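PDB 3KMI: putative membrane protein COG4129, which is of unknown function but is probably an aromatic acid exporter, of which this all-helical C-terminal domain forms part. Local coordinates for residues Ala29-Ile32 with Glu38-Tyr41; Val21-Ile26 with Ser42-Thr47; Asn126-Glu131 with Gln166-Arg171. All coordinates share one frame; numbering follows the deposited sequence.

Interaction 1 (Ala29-Ile32 with Glu38-Tyr41); sequences ADII and ENGY
I31, near the C-terminal end of helix 7-33, faces N39 in the loop that turns the chain back toward helix 41-61, and their CA atoms lie 7.6 Å apart. The isoleucine touches with its longer branch. CG1 stands beside its own backbone N, anti to the carbonyl carbon (chi1 -74°), and CD1 carries on from it to the amide of N39, 3.3 Å from OD1. The two side chains cross at about a right angle, with CD1 also 3.6 Å from N39 CG, so the methyl meets the carboxamide as a whole. The same CD1 reaches the foot of the tyrosine, 4.0 Å from Y41 CB. OD1 has a polar partner within the turn: Y41 N donates to N39 OD1 over 3.0 Å in a weak, bent bond (147°). This bond passes over G40, the N-cap residue of helix 41-61, and links N39 weakly to the helix start. Farther out, the ring of Y41 stacks on Y92 of helix 68-95, which I31 also touches, while D30 OD1 is hydrogen-bonded to H113 NE2 of helix 103-117. Across the two segments the contact is wholly van der Waals: a buried isoleucine methyl lies against an exposed amide whose oxygen is weakly bonded to the backbone, so the turn meets helix 7-33 here by packing, with the polar bond made locally, between the loop and the start of helix 41-61.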
loop_
_atom_site.group_PDB
_atom_site.type_symbol
_atom_site.label_atom_id
_atom_site.label_comp_id
_atom_site.label_asym_id
_atom_site.label_seq_id
_atom_site.Cartn_x
_atom_site.Cartn_y
_atom_site.Cartn_z
ATOM N N ALA A 29 11.706 -11.744 3.539
ATOM C CA ALA A 29 12.919 -11.972 2.715
ATOM C C ALA A 29 13.276 -13.483 2.667
ATOM O O ALA A 29 13.694 -13.984 1.624
ATOM C CB ALA A 29 14.097 -11.177 3.248
ATOM N N ASP A 30 13.146 -14.184 3.797
ATOM C CA ASP A 30 13.485 -15.626 3.871
ATOM C C ASP A 30 12.511 -16.488 3.081
ATOM O O ASP A 30 12.865 -17.564 2.576
ATOM C CB ASP A 30 13.461 -16.116 5.328
ATOM C CG ASP A 30 14.585 -15.528 6.176
ATOM O OD1 ASP A 30 15.617 -15.137 5.604
ATOM O OD2 ASP A 30 14.430 -15.450 7.423
ATOM N N ILE A 31 11.255 -16.054 3.024
ATOM C CA ILE A 31 10.231 -16.793 2.287
ATOM C C ILE A 31 10.513 -16.758 0.773
ATOM O O ILE A 31 10.356 -17.778 0.072
ATOM C CB ILE A 31 8.813 -16.306 2.620
ATOM C CG1 ILE A 31 8.418 -16.819 4.024
ATOM C CG2 ILE A 31 7.833 -16.828 1.543
ATOM C CD1 ILE A 31 7.319 -16.052 4.724
ATOM N N ILE A 32 10.987 -15.610 0.277
ATOM C CA ILE A 32 11.358 -15.508 -1.149
ATOM C C ILE A 32 12.329 -16.623 -1.552
ATOM O O ILE A 32 12.161 -17.249 -2.611
ATOM C CB ILE A 32 11.929 -14.106 -1.511
ATOM C CG1 ILE A 32 10.878 -13.048 -1.239
ATOM C CG2 ILE A 32 12.469 -14.045 -2.966
ATOM C CD1 ILE A 32 11.410 -11.611 -1.160
ATOM N N GLU A 38 9.009 -24.267 6.663
ATOM C CA GLU A 38 8.306 -23.792 7.836
ATOM C C GLU A 38 8.994 -22.531 8.330
ATOM O O GLU A 38 10.226 -22.485 8.471
ATOM C CB GLU A 38 8.327 -24.846 8.918
ATOM C CG GLU A 38 7.076 -25.664 8.955
ATOM C CD GLU A 38 6.514 -25.726 10.339
ATOM O OE1 GLU A 38 5.457 -25.094 10.586
ATOM O OE2 GLU A 38 7.151 -26.387 11.187
ATOM N N ASN A 39 8.202 -21.496 8.565
ATOM C CA ASN A 39 8.764 -20.218 8.907
ATOM C C ASN A 39 7.967 -19.491 10.009
ATOM O O ASN A 39 6.884 -19.940 10.403
ATOM C CB ASN A 39 8.932 -19.399 7.631
ATOM C CG ASN A 39 7.949 -18.261 7.529
ATOM O OD1 ASN A 39 8.342 -17.097 7.678
ATOM N ND2 ASN A 39 6.667 -18.572 7.288
ATOM N N GLY A 40 8.531 -18.398 10.520
ATOM C CA GLY A 40 7.972 -17.703 11.670
ATOM C C GLY A 40 7.090 -16.509 11.355
ATOM O O GLY A 40 6.652 -15.832 12.277
ATOM N N TYR A 41 6.797 -16.275 10.078
ATOM C CA TYR A 41 5.957 -15.147 9.658
ATOM C C TYR A 41 4.691 -15.047 10.493
ATOM O O TYR A 41 4.371 -13.958 11.023
ATOM C CB TYR A 41 5.565 -15.218 8.173
ATOM C CG TYR A 41 4.582 -14.128 7.798
ATOM C CD1 TYR A 41 5.027 -12.828 7.435
ATOM C CD2 TYR A 41 3.219 -14.380 7.771
ATOM C CE1 TYR A 41 4.131 -11.824 7.101
ATOM C CE2 TYR A 41 2.310 -13.362 7.429
ATOM C CZ TYR A 41 2.771 -12.103 7.092
ATOM O OH TYR A 41 1.839 -11.139 6.751
#

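Interaction 2 (Val21-Ile26 with Ser42-Thr47); sequences VSIVLI and SRDLYT
I23 and V24 of helix 7-33 meet D44 and L45 of helix 41-61 in an antiparallel helical hairpin, the first two helices of an all-helical domain. The axes of the two short segments approach to 9.1 Å, with 159° between their directions. V21, at the start of the first segment, turns away from the second and packs on L88 of helix 68-95, while S22 next to it faces helix 148-176. I23 is the first to reach across, and it does so with its short branch: CG2, anti to the backbone N, comes to 3.3 Å from D44 OD2 and 3.5 Å from D44 CG. The two side chains cross at about a right angle, so a methyl group rests against the carboxylate. V24 marks the nearest backbone approach, its CA 5.9 Å from D44 CA. Its CG2, anti to the carbonyl carbon, presses on the main chain of the facing helix, 3.6 Å from D44 O and 3.7 Å from L45 N, and also meets the aspartate side chain at CB. L25 and I26 then turn to helix 103-117, L25 to I112 and I26 to H113. The carboxylate of D44 thus has an apolar neighbour in I23 and a like charge nearby in D27 of helix 7-33, a setting that could raise the proton affinity of either acid. Just before D44, R43 O accepts two bonds from T47, one turn further along helix 41-61: T47 N and T47 OG1 reach it from opposite faces of its carbonyl plane, the hydroxyl at 3.0 Å.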
loop_
_atom_site.group_PDB
_atom_site.type_symbol
_atom_site.label_atom_id
_atom_site.label_comp_id
_atom_site.label_asym_id
_atom_site.label_seq_id
_atom_site.Cartn_x
_atom_site.Cartn_y
_atom_site.Cartn_z
ATOM N N VAL A 21 8.506 -5.135 13.651
ATOM C CA VAL A 21 8.259 -4.901 12.233
ATOM C C VAL A 21 9.428 -5.502 11.431
ATOM O O VAL A 21 9.229 -6.202 10.434
ATOM C CB VAL A 21 8.177 -3.360 11.931
ATOM C CG1 VAL A 21 8.253 -3.105 10.445
ATOM C CG2 VAL A 21 6.858 -2.749 12.572
ATOM N N SER A 22 10.634 -5.267 11.908
ATOM C CA SER A 22 11.814 -5.711 11.130
ATOM C C SER A 22 11.877 -7.225 11.114
ATOM O O SER A 22 12.213 -7.835 10.090
ATOM C CB SER A 22 13.086 -5.135 11.723
ATOM O OG SER A 22 13.103 -3.718 11.637
ATOM N N ILE A 23 11.534 -7.828 12.250
ATOM C CA ILE A 23 11.506 -9.291 12.344
ATOM C C ILE A 23 10.592 -9.909 11.265
ATOM O O ILE A 23 10.976 -10.863 10.598
ATOM C CB ILE A 23 11.067 -9.771 13.750
ATOM C CG1 ILE A 23 12.227 -9.582 14.730
ATOM C CG2 ILE A 23 10.715 -11.246 13.700
ATOM C CD1 ILE A 23 11.859 -9.759 16.244
ATOM N N VAL A 24 9.392 -9.357 11.110
ATOM C CA VAL A 24 8.430 -9.851 10.132
ATOM C C VAL A 24 9.002 -9.568 8.733
ATOM O O VAL A 24 8.857 -10.375 7.842
ATOM C CB VAL A 24 7.021 -9.193 10.296
ATOM C CG1 VAL A 24 6.085 -9.630 9.140
ATOM C CG2 VAL A 24 6.394 -9.565 11.658
ATOM N N LEU A 25 9.588 -8.392 8.533
ATOM C CA LEU A 25 10.180 -8.073 7.230
ATOM C C LEU A 25 11.243 -9.106 6.811
ATOM O O LEU A 25 11.280 -9.578 5.660
ATOM C CB LEU A 25 10.746 -6.632 7.251
ATOM C CG LEU A 25 11.260 -6.139 5.904
ATOM C CD1 LEU A 25 10.091 -5.789 4.943
ATOM C CD2 LEU A 25 12.181 -4.883 6.043
ATOM N N ILE A 26 12.117 -9.451 7.744
ATOM C CA ILE A 26 13.162 -10.437 7.469
ATOM C C ILE A 26 12.538 -11.830 7.190
ATOM O O ILE A 26 13.037 -12.582 6.343
ATOM C CB ILE A 26 14.162 -10.486 8.661
ATOM C CG1 ILE A 26 14.967 -9.177 8.704
ATOM C CG2 ILE A 26 15.053 -11.706 8.595
ATOM C CD1 ILE A 26 15.506 -8.799 10.108
ATOM N N SER A 42 3.990 -16.166 10.653
ATOM C CA SER A 42 2.684 -16.130 11.289
ATOM C C SER A 42 2.779 -15.752 12.750
ATOM O O SER A 42 2.068 -14.855 13.236
ATOM C CB SER A 42 1.989 -17.482 11.168
ATOM O OG SER A 42 1.410 -17.571 9.884
ATOM N N ARG A 43 3.642 -16.479 13.449
ATOM C CA ARG A 43 3.914 -16.218 14.849
ATOM C C ARG A 43 4.391 -14.793 15.037
ATOM O O ARG A 43 3.938 -14.097 15.945
ATOM C CB ARG A 43 4.963 -17.220 15.376
ATOM C CG ARG A 43 5.414 -16.984 16.819
ATOM C CD ARG A 43 4.225 -16.983 17.781
ATOM N NE ARG A 43 3.503 -18.259 17.796
ATOM C CZ ARG A 43 2.174 -18.383 17.823
ATOM N NH1 ARG A 43 1.387 -17.303 17.814
ATOM N NH2 ARG A 43 1.632 -19.595 17.843
ATOM N N ASP A 44 5.272 -14.337 14.156
ATOM C CA ASP A 44 5.885 -13.014 14.344
ATOM C C ASP A 44 4.929 -11.865 14.065
ATOM O O ASP A 44 4.978 -10.820 14.725
ATOM C CB ASP A 44 7.128 -12.878 13.481
ATOM C CG ASP A 44 8.281 -13.805 13.939
ATOM O OD1 ASP A 44 8.304 -14.217 15.125
ATOM O OD2 ASP A 44 9.172 -14.099 13.102
ATOM N N LEU A 45 4.068 -12.046 13.064
ATOM C CA LEU A 45 2.978 -11.115 12.800
ATOM C C LEU A 45 1.952 -11.034 13.926
ATOM O O LEU A 45 1.541 -9.948 14.316
ATOM C CB LEU A 45 2.277 -11.464 11.479
ATOM C CG LEU A 45 1.027 -10.628 11.164
ATOM C CD1 LEU A 45 1.407 -9.129 10.902
ATOM C CD2 LEU A 45 0.287 -11.220 9.957
ATOM N N TYR A 46 1.543 -12.178 14.456
ATOM C CA TYR A 46 0.694 -12.177 15.622
ATOM C C TYR A 46 1.307 -11.433 16.809
ATOM O O TYR A 46 0.624 -10.693 17.477
ATOM C CB TYR A 46 0.352 -13.607 16.043
ATOM C CG TYR A 46 -0.586 -13.612 17.215
ATOM C CD1 TYR A 46 -1.903 -13.140 17.082
ATOM C CD2 TYR A 46 -0.155 -14.036 18.478
ATOM C CE1 TYR A 46 -2.790 -13.151 18.181
ATOM C CE2 TYR A 46 -1.039 -14.039 19.585
ATOM C CZ TYR A 46 -2.353 -13.596 19.418
ATOM O OH TYR A 46 -3.223 -13.590 20.490
ATOM N N THR A 47 2.589 -11.631 17.072
ATOM C CA THR A 47 3.251 -10.943 18.187
ATOM C C THR A 47 3.212 -9.415 17.968
ATOM O O THR A 47 2.924 -8.620 18.884
ATOM C CB THR A 47 4.748 -11.378 18.306
ATOM O OG1 THR A 47 4.833 -12.792 18.493
ATOM C CG2 THR A 47 5.490 -10.615 19.436
#

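Interaction 3 (Asn126-Glu131 with Gln166-Arg171); sequences NLLLEE and QFLVNR
Two antiparallel helices of the helical domain, 124-140 and the C-terminal 148-176, pack here through a small leucine cluster. The axes of the short segments run 9.9 Å apart and nearly antiparallel, at 172°, and the closest CA atoms, those of L129 and L168, are separated by 6.9 Å. L168 is the central side chain, lying across L128 and alongside L129. With CG anti to its carbonyl carbon (chi1 -70°), it extends both methyls to the facing helix. CD2 comes 3.7 Å from L128 CD1 and nearly as close to L128 CB, the two side chains crossing at about a right angle. The other methyl, CD1, rests on the main chain of the opposite helix, 3.9 Å from L128 O. L129 slides past L168 in the opposite direction and puts its CD2 3.8 Å from L168 CB, near the base of that leucine. From there the same methyl reaches the edge of the cluster, at V169 CG2. The side-chain contacts are entirely apolar, and F120 extends them by touching both L128 and L168, while F111 and I115 of helix 103-117 cover L128 and L168 respectively. Polar groups lie on other sides of helix 148-176: N170 ND2 bonds to Q84 OE1 of helix 68-95, and R171 carries F167 CZ against one face of its guanidinium. Q166 NE2 donates to N170 OD1 at 3.2 Å, the acceptor lying in the amide plane of Q166 while the donor sits well above the carbonyl plane of N170.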
loop_
_atom_site.group_PDB
_atom_site.type_symbol
_atom_site.label_atom_id
_atom_site.label_comp_id
_atom_site.label_asym_id
_atom_site.label_seq_id
_atom_site.Cartn_x
_atom_site.Cartn_y
_atom_site.Cartn_z
ATOM N N ASN A 126 17.346 7.653 2.408
ATOM C CA ASN A 126 17.698 8.151 1.083
ATOM C C ASN A 126 18.541 7.165 0.275
ATOM O O ASN A 126 18.233 6.912 -0.889
ATOM C CB ASN A 126 18.428 9.475 1.211
ATOM C CG ASN A 126 17.521 10.603 1.612
ATOM O OD1 ASN A 126 16.289 10.511 1.531
ATOM N ND2 ASN A 126 18.126 11.699 2.024
ATOM N N LEU A 127 19.581 6.584 0.898
ATOM C CA LEU A 127 20.394 5.577 0.235
ATOM C C LEU A 127 19.535 4.400 -0.197
ATOM O O LEU A 127 19.604 3.952 -1.331
ATOM C CB LEU A 127 21.547 5.098 1.136
ATOM C CG LEU A 127 22.663 6.143 1.327
ATOM C CD1 LEU A 127 23.684 5.606 2.299
ATOM C CD2 LEU A 127 23.353 6.557 0.028
ATOM N N LEU A 128 18.728 3.891 0.720
ATOM C CA LEU A 128 17.919 2.694 0.431
ATOM C C LEU A 128 16.869 2.985 -0.669
ATOM O O LEU A 128 16.629 2.157 -1.564
ATOM C CB LEU A 128 17.277 2.165 1.726
ATOM C CG LEU A 128 18.281 1.677 2.793
ATOM C CD1 LEU A 128 17.564 1.309 4.076
ATOM C CD2 LEU A 128 19.080 0.458 2.236
ATOM N N LEU A 129 16.300 4.188 -0.637
ATOM C CA LEU A 129 15.376 4.590 -1.699
ATOM C C LEU A 129 16.060 4.664 -3.083
ATOM O O LEU A 129 15.488 4.192 -4.071
ATOM C CB LEU A 129 14.632 5.893 -1.335
ATOM C CG LEU A 129 13.575 5.794 -0.223
ATOM C CD1 LEU A 129 13.356 7.151 0.453
ATOM C CD2 LEU A 129 12.266 5.210 -0.756
ATOM N N GLU A 130 17.262 5.252 -3.150
ATOM C CA GLU A 130 18.073 5.235 -4.388
ATOM C C GLU A 130 18.320 3.800 -4.873
ATOM O O GLU A 130 18.174 3.498 -6.067
ATOM C CB GLU A 130 19.433 5.921 -4.189
ATOM C CG GLU A 130 19.402 7.429 -3.985
ATOM C CD GLU A 130 20.707 7.957 -3.395
ATOM O OE1 GLU A 130 20.681 8.476 -2.253
ATOM O OE2 GLU A 130 21.766 7.828 -4.056
ATOM N N GLU A 131 18.691 2.922 -3.936
ATOM C CA GLU A 131 18.999 1.516 -4.266
ATOM C C GLU A 131 17.759 0.840 -4.815
ATOM O O GLU A 131 17.828 0.100 -5.803
ATOM C CB GLU A 131 19.549 0.749 -3.058
ATOM C CG GLU A 131 19.906 -0.726 -3.333
ATOM C CD GLU A 131 20.605 -1.434 -2.130
ATOM O OE1 GLU A 131 20.875 -0.769 -1.102
ATOM O OE2 GLU A 131 20.889 -2.662 -2.228
ATOM N N GLN A 166 7.097 2.571 -0.065
ATOM C CA GLN A 166 6.308 3.148 1.028
ATOM C C GLN A 166 6.827 2.711 2.391
ATOM O O GLN A 166 6.858 3.515 3.290
ATOM C CB GLN A 166 4.821 2.855 0.910
ATOM C CG GLN A 166 4.038 3.796 1.872
ATOM C CD GLN A 166 4.306 5.316 1.613
ATOM O OE1 GLN A 166 4.219 5.806 0.473
ATOM N NE2 GLN A 166 4.604 6.053 2.685
ATOM N N PHE A 167 7.260 1.451 2.533
ATOM C CA PHE A 167 7.929 1.009 3.764
ATOM C C PHE A 167 9.125 1.895 4.159
ATOM O O PHE A 167 9.279 2.288 5.332
ATOM C CB PHE A 167 8.400 -0.453 3.627
ATOM C CG PHE A 167 8.930 -1.028 4.907
ATOM C CD1 PHE A 167 8.082 -1.728 5.760
ATOM C CD2 PHE A 167 10.276 -0.830 5.280
ATOM C CE1 PHE A 167 8.533 -2.251 6.926
ATOM C CE2 PHE A 167 10.749 -1.327 6.459
ATOM C CZ PHE A 167 9.875 -2.058 7.297
ATOM N N LEU A 168 9.955 2.247 3.186
ATOM C CA LEU A 168 11.142 3.049 3.472
ATOM C C LEU A 168 10.772 4.490 3.779
ATOM O O LEU A 168 11.405 5.112 4.620
ATOM C CB LEU A 168 12.167 2.999 2.319
ATOM C CG LEU A 168 12.886 1.651 2.118
ATOM C CD1 LEU A 168 13.562 1.566 0.723
ATOM C CD2 LEU A 168 13.926 1.351 3.248
ATOM N N VAL A 169 9.724 4.998 3.128
ATOM C CA VAL A 169 9.253 6.359 3.395
ATOM C C VAL A 169 8.752 6.421 4.827
ATOM O O VAL A 169 9.015 7.412 5.544
ATOM C CB VAL A 169 8.158 6.797 2.396
ATOM C CG1 VAL A 169 7.449 8.098 2.856
ATOM C CG2 VAL A 169 8.760 6.938 0.997
ATOM N N ASN A 170 8.032 5.370 5.215
ATOM C CA ASN A 170 7.473 5.228 6.562
ATOM C C ASN A 170 8.565 5.106 7.623
ATOM O O ASN A 170 8.478 5.713 8.695
ATOM C CB ASN A 170 6.523 4.005 6.668
ATOM C CG ASN A 170 5.153 4.260 6.049
ATOM O OD1 ASN A 170 4.779 5.394 5.810
ATOM N ND2 ASN A 170 4.402 3.192 5.777
ATOM N N ARG A 171 9.598 4.328 7.336
ATOM C CA ARG A 171 10.645 4.099 8.334
ATOM C C ARG A 171 11.440 5.402 8.536
ATOM O O ARG A 171 11.826 5.725 9.652
ATOM C CB ARG A 171 11.543 2.923 7.950
ATOM C CG ARG A 171 12.659 2.652 8.997
ATOM C CD ARG A 171 13.083 1.225 9.014
ATOM N NE ARG A 171 12.129 0.356 9.696
ATOM C CZ ARG A 171 12.358 -0.911 10.012
ATOM N NH1 ARG A 171 13.543 -1.476 9.736
ATOM N NH2 ARG A 171 11.419 -1.612 10.663
#

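Interactions 1 and 2 are neighbours in one hairpin: the turn closed by interaction 1 is nested within the loop closed by interaction 2, their centres are 10 Å apart, and Y41 CE1 packs on V24 CG1 at 3.6 Å. Interaction 3 closes later in the chain, on the other side of the domain centre, about 20 Å from interaction 2 between centres. It nevertheless meets helix 7-33, where S22 OG and R171 NH2 are hydrogen-bonded at 2.9 Å and V21 CG1 lies 3.6 Å from F167 CE1. Interactions 1 and 3 do not touch, their nearest atoms being about 11 Å apart. Helix 7-33 thus touches both its hairpin partner, helix 41-61, and the C-terminal helix 148-176.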